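Local coordinates for protein D-glucosaminate-6-phosphate ammonia lyase (Salmonella typhimurium, PDB 7LCE) that belongs to the aminotransferase-like clan of pyridoxal-phosphate enzymes and carries its cofactor covalently bound, in an assembly of eight chains, at residues Asp174-Gln177 against Val178-Asn182; Ile240-Ala243 against Met244-Gly247; Ala257-Asn260 against Tyr261-Gly264. One frame throughout, in Å; residues are numbered along the deposited sequence.

Contact 1. Residues Asp174-Gln177 against Val178-Asn182; sequences DFVQ and VAQAN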
loop_
_atom_site.group_PDB
_atom_site.type_symbol
_atom_site.label_atom_id
_atom_site.label_comp_id
_atom_site.label_asym_id
_atom_site.label_seq_id
_atom_site.Cartn_x
_atom_site.Cartn_y
_atom_site.Cartn_z
ATOM N N ASP A 174 5.149 -40.153 5.642
ATOM C CA ASP A 174 5.710 -38.848 5.977
ATOM C C ASP A 174 4.625 -37.781 6.052
ATOM O O ASP A 174 4.645 -36.926 6.945
ATOM C CB ASP A 174 6.773 -38.461 4.949
ATOM C CG ASP A 174 8.037 -39.291 5.077
ATOM O OD1 ASP A 174 8.517 -39.483 6.215
ATOM O OD2 ASP A 174 8.543 -39.758 4.033
ATOM N N PHE A 175 3.668 -37.813 5.123
ATOM C CA PHE A 175 2.588 -36.833 5.147
ATOM C C PHE A 175 1.682 -37.020 6.359
ATOM O O PHE A 175 1.281 -36.039 6.997
ATOM C CB PHE A 175 1.785 -36.909 3.852
ATOM C CG PHE A 175 2.329 -36.037 2.762
ATOM C CD1 PHE A 175 3.419 -36.444 2.016
ATOM C CD2 PHE A 175 1.764 -34.802 2.499
ATOM C CE1 PHE A 175 3.930 -35.643 1.020
ATOM C CE2 PHE A 175 2.270 -33.996 1.505
ATOM C CZ PHE A 175 3.355 -34.418 0.763
ATOM N N VAL A 176 1.347 -38.270 6.696
ATOM C CA VAL A 176 0.479 -38.526 7.843
ATOM C C VAL A 176 1.111 -37.989 9.121
ATOM O O VAL A 176 0.453 -37.321 9.928
ATOM C CB VAL A 176 0.168 -40.029 7.962
ATOM C CG1 VAL A 176 -0.678 -40.294 9.195
ATOM C CG2 VAL A 176 -0.543 -40.522 6.717
ATOM N N GLN A 177 2.402 -38.265 9.318
ATOM C CA GLN A 177 3.071 -37.841 10.543
ATOM C C GLN A 177 3.118 -36.322 10.648
ATOM O O GLN A 177 2.847 -35.756 11.714
ATOM C CB GLN A 177 4.482 -38.429 10.598
ATOM C CG GLN A 177 4.521 -39.947 10.622
ATOM C CD GLN A 177 5.934 -40.494 10.649
ATOM O OE1 GLN A 177 6.848 -39.857 11.172
ATOM N NE2 GLN A 177 6.123 -41.677 10.076
ATOM N N VAL A 178 3.461 -35.643 9.551
ATOM C CA VAL A 178 3.532 -34.184 9.571
ATOM C C VAL A 178 2.144 -33.578 9.742
ATOM O O VAL A 178 1.967 -32.602 10.482
ATOM C CB VAL A 178 4.226 -33.666 8.299
ATOM C CG1 VAL A 178 4.189 -32.147 8.255
ATOM C CG2 VAL A 178 5.660 -34.167 8.243
ATOM N N ALA A 179 1.137 -34.146 9.072
ATOM C CA ALA A 179 -0.213 -33.597 9.162
ATOM C C ALA A 179 -0.758 -33.691 10.581
ATOM O O ALA A 179 -1.278 -32.709 11.123
ATOM C CB ALA A 179 -1.140 -34.314 8.180
ATOM N N GLN A 180 -0.644 -34.866 11.206
ATOM C CA GLN A 180 -1.175 -35.022 12.556
ATOM C C GLN A 180 -0.358 -34.263 13.592
ATOM O O GLN A 180 -0.882 -33.954 14.668
ATOM C CB GLN A 180 -1.267 -36.505 12.932
ATOM C CG GLN A 180 -2.382 -37.252 12.204
ATOM C CD GLN A 180 -2.535 -38.692 12.663
ATOM O OE1 GLN A 180 -1.640 -39.254 13.294
ATOM N NE2 GLN A 180 -3.679 -39.294 12.347
ATOM N N ALA A 181 0.908 -33.953 13.296
ATOM C CA ALA A 181 1.718 -33.178 14.229
ATOM C C ALA A 181 1.339 -31.702 14.247
ATOM O O ALA A 181 1.606 -31.023 15.245
ATOM C CB ALA A 181 3.203 -33.332 13.898
ATOM N N ASN A 182 0.738 -31.187 13.175
ATOM C CA ASN A 182 0.285 -29.801 13.120
ATOM C C ASN A 182 -1.230 -29.674 13.206
ATOM O O ASN A 182 -1.761 -28.571 13.030
ATOM C CB ASN A 182 0.790 -29.119 11.846
ATOM C CG ASN A 182 2.286 -28.883 11.865
ATOM O OD1 ASN A 182 2.751 -27.825 12.291
ATOM N ND2 ASN A 182 3.050 -29.864 11.399
#
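On the last turns of helix 172-181, Val176 and Gln180 meet one turn apart, CG1 of Val176 lying 4.2 Å from CD of Gln180. The glutamine chain leaves with CG anti to its own carbonyl carbon (chi1 -72°) and runs extended, which brings CG alongside the carbonyl of the turn before, 3.6 Å from Val176 O. An apolar branch against the aliphatic stem suits this partly exposed flank, and the polar amide beyond belongs to a residue exposed on the surface. Backbone bonds hold the turns together, the shortest being Ala179 N to Phe175 O at 2.8 Å. This helix is the crossover of the beta-alpha-beta unit between strands 153-159 and 186-189. Its sheet-facing residues are therefore apolar: Phe175 sets its ring edge-to-face with Tyr158, and Ala179 is small enough to lie close over Leu186. Val178 packs on Leu156 of the sheet and on Leu145 of helix 142-147. Gln177, on the open side, directs OE1 to Arg142 NH1 in a hydrogen bond. At the C-terminal end two donors of one residue grip Val178 O: Asn182 N at 3.3 Å and Asn182 ND2 at 3.1 Å, arriving from opposite faces of the carbonyl plane. The side-chain bond is nearly straight, 172° at the hydrogen, with the acceptor in the amide plane, so the side-chain amide adds a second bond to a carbonyl of the last turn, just where the chain leaves the helix.

Contact 2. Residues Ile240-Ala243 against Met244-Gly247; sequences IARA and MKIG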
loop_
_atom_site.group_PDB
_atom_site.type_symbol
_atom_site.label_atom_id
_atom_site.label_comp_id
_atom_site.label_asym_id
_atom_site.label_seq_id
_atom_site.Cartn_x
_atom_site.Cartn_y
_atom_site.Cartn_z
ATOM N N ILE A 240 -19.732 -24.109 -3.329
ATOM C CA ILE A 240 -19.148 -24.449 -4.620
ATOM C C ILE A 240 -19.607 -25.809 -5.123
ATOM O O ILE A 240 -19.543 -26.069 -6.329
ATOM C CB ILE A 240 -17.612 -24.382 -4.544
ATOM C CG1 ILE A 240 -17.080 -25.439 -3.578
ATOM C CG2 ILE A 240 -17.161 -22.993 -4.130
ATOM C CD1 ILE A 240 -15.578 -25.605 -3.630
ATOM N N ALA A 241 -20.082 -26.687 -4.238
ATOM C CA ALA A 241 -20.505 -28.009 -4.685
ATOM C C ALA A 241 -21.829 -27.976 -5.432
ATOM O O ALA A 241 -22.179 -28.969 -6.081
ATOM C CB ALA A 241 -20.610 -28.965 -3.498
ATOM N N ARG A 242 -22.568 -26.867 -5.358
ATOM C CA ARG A 242 -23.832 -26.767 -6.078
ATOM C C ARG A 242 -23.618 -26.778 -7.589
ATOM O O ARG A 242 -24.501 -27.218 -8.334
ATOM C CB ARG A 242 -24.575 -25.501 -5.643
ATOM C CG ARG A 242 -26.021 -25.418 -6.107
ATOM C CD ARG A 242 -26.921 -26.357 -5.317
ATOM N NE ARG A 242 -28.331 -26.011 -5.467
ATOM C CZ ARG A 242 -29.093 -26.397 -6.481
ATOM N NH1 ARG A 242 -28.620 -27.162 -7.451
ATOM N NH2 ARG A 242 -30.365 -26.006 -6.522
ATOM N N ALA A 243 -22.458 -26.311 -8.054
ATOM C CA ALA A 243 -22.115 -26.334 -9.469
ATOM C C ALA A 243 -21.456 -27.638 -9.898
ATOM O O ALA A 243 -21.308 -27.873 -11.103
ATOM C CB ALA A 243 -21.190 -25.162 -9.815
ATOM N N MET A 244 -21.050 -28.479 -8.947
ATOM C CA MET A 244 -20.455 -29.775 -9.247
ATOM C C MET A 244 -21.447 -30.877 -8.902
ATOM O O MET A 244 -21.128 -31.799 -8.144
ATOM C CB MET A 244 -19.154 -29.958 -8.464
ATOM C CG MET A 244 -18.209 -28.775 -8.562
ATOM S SD MET A 244 -16.948 -28.780 -7.273
ATOM C CE MET A 244 -16.132 -27.220 -7.616
ATOM N N LYS A 245 -22.654 -30.782 -9.454
ATOM C CA LYS A 245 -23.775 -31.574 -8.970
ATOM C C LYS A 245 -23.743 -32.999 -9.500
ATOM O O LYS A 245 -23.423 -33.240 -10.667
ATOM C CB LYS A 245 -25.099 -30.911 -9.354
ATOM C CG LYS A 245 -26.248 -31.262 -8.422
ATOM C CD LYS A 245 -27.572 -30.739 -8.946
ATOM C CE LYS A 245 -28.698 -31.037 -7.972
ATOM N NZ LYS A 245 -30.030 -30.734 -8.560
ATOM N N ILE A 246 -24.073 -33.942 -8.623
ATOM C CA ILE A 246 -24.402 -35.308 -9.006
ATOM C C ILE A 246 -25.808 -35.594 -8.495
ATOM O O ILE A 246 -26.126 -35.295 -7.338
ATOM C CB ILE A 246 -23.381 -36.330 -8.465
ATOM C CG1 ILE A 246 -23.824 -37.756 -8.795
ATOM C CG2 ILE A 246 -23.161 -36.166 -6.966
ATOM C CD1 ILE A 246 -22.799 -38.809 -8.447
ATOM N N GLY A 247 -26.651 -36.150 -9.359
ATOM C CA GLY A 247 -28.036 -36.381 -9.015
ATOM C C GLY A 247 -28.248 -37.661 -8.238
ATOM O O GLY A 247 -27.328 -38.437 -7.980
#
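Met244 N donates to Ala241 O at 3.1 Å, a weak bond bent to 139° at the hydrogen, and it closes an i to i+3 turn like those of a 3-10 helix. A second weak bond, Ala243 N to Ile240 O at 3.4 Å, lies just before it, and residues 240-243 have helical backbone angles but lack the regular bonds of a helix. From Met244 onward the chain opens out towards helix 248-262. The methionine folds back over the turn: with CG anti to its carbonyl carbon (chi1 -49°), the long unbranched chain runs past Ile240 O, which lies 3.8 Å from CG, and ends with CE 4.3 Å from Ile240 CD1. Such a flexible apolar chain suits this buried place, where Met244 also lies on Ala75 and Ala78 of helix 73-86 and Ile240 on Ala82. On another face of the turn, Arg242 and Lys245 lie side by side and point the same way, their NH1 and NZ 4.0 Å apart. A bend at chi2 (74°) carries the guanidinium towards the second subunit. NH1 makes a hydrogen bond to the pyridoxal-phosphate-modified Lys213 of the second subunit, and NH2 a weak one to Tyr116 O of that same subunit. Arg242 thus reaches across the interface to the modified lysine, which implies that the cofactor site draws on both chains.

Contact 3. Residues Ala257-Asn260 against Tyr261-Gly264; sequences ALEN and YHQG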
loop_
_atom_site.group_PDB
_atom_site.type_symbol
_atom_site.label_atom_id
_atom_site.label_comp_id
_atom_site.label_asym_id
_atom_site.label_seq_id
_atom_site.Cartn_x
_atom_site.Cartn_y
_atom_site.Cartn_z
ATOM N N ALA A 257 -22.713 -49.870 -8.228
ATOM C CA ALA A 257 -21.485 -50.225 -8.927
ATOM C C ALA A 257 -20.423 -50.729 -7.961
ATOM O O ALA A 257 -19.619 -51.596 -8.322
ATOM C CB ALA A 257 -20.960 -49.031 -9.718
ATOM N N LEU A 258 -20.403 -50.197 -6.736
ATOM C CA LEU A 258 -19.461 -50.685 -5.734
ATOM C C LEU A 258 -19.777 -52.118 -5.322
ATOM O O LEU A 258 -18.863 -52.932 -5.145
ATOM C CB LEU A 258 -19.471 -49.762 -4.517
ATOM C CG LEU A 258 -18.738 -48.433 -4.698
ATOM C CD1 LEU A 258 -18.790 -47.621 -3.420
ATOM C CD2 LEU A 258 -17.299 -48.673 -5.126
ATOM N N GLU A 259 -21.062 -52.448 -5.160
ATOM C CA GLU A 259 -21.426 -53.822 -4.828
ATOM C C GLU A 259 -21.153 -54.762 -5.995
ATOM O O GLU A 259 -20.744 -55.911 -5.790
ATOM C CB GLU A 259 -22.893 -53.898 -4.404
ATOM C CG GLU A 259 -23.323 -55.277 -3.917
ATOM C CD GLU A 259 -22.555 -55.734 -2.688
ATOM O OE1 GLU A 259 -22.216 -54.880 -1.843
ATOM O OE2 GLU A 259 -22.286 -56.950 -2.568
ATOM N N ASN A 260 -21.371 -54.293 -7.226
ATOM C CA ASN A 260 -21.058 -55.108 -8.396
ATOM C C ASN A 260 -19.559 -55.351 -8.518
ATOM O O ASN A 260 -19.138 -56.375 -9.069
ATOM C CB ASN A 260 -21.598 -54.440 -9.661
ATOM C CG ASN A 260 -21.633 -55.383 -10.847
ATOM O OD1 ASN A 260 -20.675 -55.469 -11.614
ATOM N ND2 ASN A 260 -22.745 -56.094 -11.007
ATOM N N TYR A 261 -18.746 -54.415 -8.030
ATOM C CA TYR A 261 -17.301 -54.600 -8.000
ATOM C C TYR A 261 -16.890 -55.524 -6.856
ATOM O O TYR A 261 -15.942 -56.305 -6.993
ATOM C CB TYR A 261 -16.619 -53.236 -7.877
ATOM C CG TYR A 261 -15.109 -53.248 -7.933
ATOM C CD1 TYR A 261 -14.443 -53.287 -9.151
ATOM C CD2 TYR A 261 -14.349 -53.194 -6.771
ATOM C CE1 TYR A 261 -13.061 -53.286 -9.212
ATOM C CE2 TYR A 261 -12.966 -53.194 -6.822
ATOM C CZ TYR A 261 -12.328 -53.239 -8.044
ATOM O OH TYR A 261 -10.952 -53.238 -8.101
ATOM N N HIS A 262 -17.598 -55.444 -5.723
ATOM C CA HIS A 262 -17.289 -56.285 -4.570
ATOM C C HIS A 262 -17.667 -57.745 -4.799
ATOM O O HIS A 262 -16.989 -58.643 -4.287
ATOM C CB HIS A 262 -18.005 -55.744 -3.329
ATOM C CG HIS A 262 -17.818 -56.585 -2.103
ATOM N ND1 HIS A 262 -16.631 -56.633 -1.405
ATOM C CD2 HIS A 262 -18.673 -57.409 -1.451
ATOM C CE1 HIS A 262 -16.762 -57.451 -0.375
ATOM N NE2 HIS A 262 -17.991 -57.936 -0.381
ATOM N N GLN A 263 -18.734 -58.003 -5.560
ATOM C CA GLN A 263 -19.137 -59.377 -5.845
ATOM C C GLN A 263 -18.076 -60.142 -6.620
ATOM O O GLN A 263 -18.043 -61.377 -6.556
ATOM C CB GLN A 263 -20.455 -59.398 -6.621
ATOM C CG GLN A 263 -21.681 -59.049 -5.793
ATOM C CD GLN A 263 -22.931 -58.915 -6.640
ATOM O OE1 GLN A 263 -22.899 -59.128 -7.853
ATOM N NE2 GLN A 263 -24.044 -58.561 -6.004
ATOM N N GLY A 264 -17.219 -59.448 -7.341
ATOM C CA GLY A 264 -16.194 -60.082 -8.137
ATOM C C GLY A 264 -16.444 -59.874 -9.619
ATOM O O GLY A 264 -17.580 -59.677 -10.069
#
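Glu259 meets both His262 and Gln263 at the C-terminal end of helix 248-262, and its two carboxylate oxygens have different surroundings. OE1 is satisfied by the hydroxyl of Tyr61, on helix 47-62, in a hydrogen bond that ties the two helices together. OE2 lies at the edge of the imidazole, near the ring plane, 3.8 Å from His262 CD2; the carboxylate and the ring are turned 64° from one another. The chain reaches this place because CG is anti to the backbone N (chi1 -175°) and then bends at chi2. Gln263 crosses the glutamate at about a right angle, with NE2 4.0 Å from Glu259 CG, so its amide nitrogen comes against the aliphatic part of the acid. Among the backbone carbonyls, Ala257 O accepts Tyr261 N at 3.0 Å. Leu258 O takes His262 N at 2.9 Å and, weakly, Tyr261 N as well. Glu259 O receives Gln263 N at 2.9 Å, while Gly264 N has a weak bond to Tyr261 O. Residue types follow the two sides of the helix. Leu258 and Ala257 are buried, Leu258 against Val58, Tyr61 and Phe215 and Ala257 against Val33; Tyr261 adds an edge-to-face contact with Phe215. His262 and Gln263 are polar where the surface is exposed. Gly264 then takes a positive phi of 113°, and at its backbone angles a CB would be jammed against Gln263 O: the alpha-helix is terminated by a glycine in an extended, positive-phi conformation that suits a residue without a side chain.

How the contacts relate
The three contacts follow one another along the chain, all in the part that belongs to the selenium-transferase family of pyridoxal-phosphate enzymes. Contact 1 lies on a crossover helix packed against the seven-stranded mixed sheet; the sheet's strands 206-210 and 221-225 come after it in sequence, with the cofactor-bearing lysine between them. Contact 2 leads into helix 248-262, with Gly247 at its N-cap, and contact 3 is the helix's last turn and exit. Their centres are about 25 Å apart, and their nearest atoms about 10 Å. Contact 1 stands farther off, its centre about 31 Å from that of contact 2 and about 33 Å from that of contact 3. Of the three, it is contact 2 that links one chain to the cofactor of its partner.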